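Local atomic coordinates of alpha-Amylase (PDB entry 2B5D), a protein that is an alpha-amylase by name and belongs to glycosyl hydrolase family 57. Residues R293-S298 with S302-Y307. Residues are numbered along the deposited sequence; the frame is centred on the assembly and turned at random.
Sequences RITSKS and SQKEYY
The R293 side chain runs beside that of E305, pointing the same way, and passes the carbonyl oxygens of E305 and Y306. CB stands at the edge of the Y307 ring, 4.1 Å from CD1. A chi1 of 54° sets CG between the backbone N and the carbonyl carbon and brings it 3.4 Å from the E305 carbonyl O. The chain then runs extended: CD passes 3.5 Å from Y306 O, and NE donates to a water that lies doubtfully close to that carbonyl, both oxygens lying at the guanidinium edge. At the tip, NH1 turns to P256 O, while NH2 makes a salt bridge to E305 OE2 at 3.0 Å, from above the carboxylate, whose plane is 89° from that of the guanidinium. The backbone joins in: R293 N donates to E305 O at 2.8 Å. T295 OG1 is used twice, giving its proton to R293 O and accepting from E305 N at 2.8 Å. K304 reaches back past R293 O and bends at its end, with NZ 2.9 Å from I294 O; this ammonium also meets a water and forms a salt bridge to E260. The contact thus joins two parts of one surface loop by side-chain and backbone bonds together. The loop precedes helix 309-338; Y306 and Y307 pack on helix 97-119, and S296 and S298 meet M154 of the second subunit.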
loop_
_atom_site.group_PDB
_atom_site.type_symbol
_atom_site.label_atom_id
_atom_site.label_comp_id
_atom_site.label_asym_id
_atom_site.label_seq_id
_atom_site.Cartn_x
_atom_site.Cartn_y
_atom_site.Cartn_z
ATOM N N ARG A 293 -15.723 26.829 16.125
ATOM C CA ARG A 293 -15.558 27.796 15.064
ATOM C C ARG A 293 -14.086 27.782 14.621
ATOM O O ARG A 293 -13.220 27.299 15.352
ATOM C CB ARG A 293 -15.993 29.195 15.521
ATOM C CG ARG A 293 -15.329 29.694 16.794
ATOM C CD ARG A 293 -15.956 30.998 17.270
ATOM N NE ARG A 293 -15.143 31.606 18.317
ATOM C CZ ARG A 293 -14.164 32.490 18.117
ATOM N NH1 ARG A 293 -13.852 32.902 16.893
ATOM N NH2 ARG A 293 -13.482 32.947 19.154
ATOM N N ILE A 294 -13.806 28.341 13.448
ATOM C CA ILE A 294 -12.444 28.342 12.910
ATOM C C ILE A 294 -11.442 28.983 13.888
ATOM O O ILE A 294 -10.292 28.533 13.960
ATOM C CB ILE A 294 -12.387 28.973 11.474
ATOM C CG1 ILE A 294 -13.217 28.140 10.489
ATOM C CG2 ILE A 294 -10.928 29.152 10.969
ATOM C CD1 ILE A 294 -13.593 28.855 9.225
ATOM N N THR A 295 -11.870 30.052 14.580
ATOM C CA THR A 295 -11.146 30.679 15.712
ATOM C C THR A 295 -9.963 31.581 15.340
ATOM O O THR A 295 -9.834 32.702 15.860
ATOM C CB THR A 295 -10.658 29.609 16.726
ATOM O OG1 THR A 295 -11.778 28.847 17.173
ATOM C CG2 THR A 295 -9.972 30.249 17.929
ATOM N N SER A 296 -9.068 31.088 14.471
ATOM C CA SER A 296 -7.839 31.809 14.173
ATOM C C SER A 296 -7.066 31.046 13.124
ATOM O O SER A 296 -7.444 29.947 12.768
ATOM C CB SER A 296 -6.974 31.917 15.427
ATOM O OG SER A 296 -6.155 30.761 15.555
ATOM N N LYS A 297 -5.959 31.618 12.671
ATOM C CA LYS A 297 -5.091 30.993 11.683
ATOM C C LYS A 297 -4.140 29.973 12.262
ATOM O O LYS A 297 -3.179 29.572 11.602
ATOM C CB LYS A 297 -4.276 32.063 10.953
ATOM C CG LYS A 297 -5.122 32.959 10.092
ATOM C CD LYS A 297 -5.801 32.193 8.961
ATOM C CE LYS A 297 -6.432 33.186 7.955
ATOM N NZ LYS A 297 -6.844 32.436 6.723
ATOM N N SER A 298 -4.369 29.575 13.515
ATOM C CA SER A 298 -3.439 28.669 14.173
ATOM C C SER A 298 -3.443 27.301 13.502
ATOM O O SER A 298 -4.471 26.828 13.052
ATOM C CB SER A 298 -3.741 28.533 15.658
ATOM O OG SER A 298 -2.720 27.802 16.273
ATOM N N SER A 302 -6.283 22.148 18.349
ATOM C CA SER A 302 -6.783 21.943 19.710
ATOM C C SER A 302 -7.168 23.251 20.419
ATOM O O SER A 302 -7.914 23.246 21.402
ATOM C CB SER A 302 -5.763 21.151 20.539
ATOM O OG SER A 302 -4.765 22.006 21.074
ATOM N N GLN A 303 -6.682 24.374 19.903
ATOM C CA GLN A 303 -6.959 25.667 20.518
ATOM C C GLN A 303 -8.257 26.329 20.032
ATOM O O GLN A 303 -8.519 27.495 20.342
ATOM C CB GLN A 303 -5.769 26.598 20.314
ATOM C CG GLN A 303 -4.487 26.140 21.039
ATOM C CD GLN A 303 -3.410 27.216 21.007
ATOM O OE1 GLN A 303 -3.708 28.399 21.192
ATOM N NE2 GLN A 303 -2.162 26.818 20.730
ATOM N N LYS A 304 -9.068 25.563 19.302
ATOM C CA LYS A 304 -10.302 26.049 18.703
ATOM C C LYS A 304 -11.444 26.265 19.679
ATOM O O LYS A 304 -11.765 25.400 20.492
ATOM C CB LYS A 304 -10.748 25.123 17.551
ATOM C CG LYS A 304 -9.824 25.273 16.359
ATOM C CD LYS A 304 -10.417 24.769 15.090
ATOM C CE LYS A 304 -9.344 24.701 14.024
ATOM N NZ LYS A 304 -9.178 25.970 13.243
ATOM N N GLU A 305 -12.080 27.420 19.562
ATOM C CA GLU A 305 -13.171 27.775 20.433
ATOM C C GLU A 305 -14.506 27.290 19.932
ATOM O O GLU A 305 -14.677 27.000 18.751
ATOM C CB GLU A 305 -13.183 29.283 20.659
ATOM C CG GLU A 305 -12.150 29.649 21.687
ATOM C CD GLU A 305 -11.880 31.112 21.745
ATOM O OE1 GLU A 305 -10.680 31.462 21.647
ATOM O OE2 GLU A 305 -12.859 31.905 21.891
ATOM N N TYR A 306 -15.460 27.228 20.846
ATOM C CA TYR A 306 -16.794 26.751 20.531
ATOM C C TYR A 306 -17.576 27.675 19.600
ATOM O O TYR A 306 -17.471 28.898 19.680
ATOM C CB TYR A 306 -17.565 26.473 21.831
ATOM C CG TYR A 306 -17.082 25.215 22.535
ATOM C CD1 TYR A 306 -16.557 25.276 23.848
ATOM C CD2 TYR A 306 -17.118 23.967 21.882
ATOM C CE1 TYR A 306 -16.096 24.134 24.501
ATOM C CE2 TYR A 306 -16.651 22.814 22.522
ATOM C CZ TYR A 306 -16.143 22.905 23.848
ATOM O OH TYR A 306 -15.677 21.766 24.493
ATOM N N TYR A 307 -18.354 27.062 18.715
ATOM C CA TYR A 307 -19.166 27.778 17.737
ATOM C C TYR A 307 -20.301 28.553 18.403
ATOM O O TYR A 307 -21.092 28.000 19.193
ATOM C CB TYR A 307 -19.746 26.786 16.709
ATOM C CG TYR A 307 -20.520 27.407 15.554
ATOM C CD1 TYR A 307 -19.908 28.323 14.673
ATOM C CD2 TYR A 307 -21.846 27.063 15.323
ATOM C CE1 TYR A 307 -20.603 28.881 13.623
ATOM C CE2 TYR A 307 -22.556 27.607 14.264
ATOM C CZ TYR A 307 -21.926 28.520 13.419
ATOM O OH TYR A 307 -22.621 29.053 12.360
HETATM O O HOH W 1 -16.531 30.756 20.953
HETATM O O HOH W 2 -7.014 27.595 14.006
#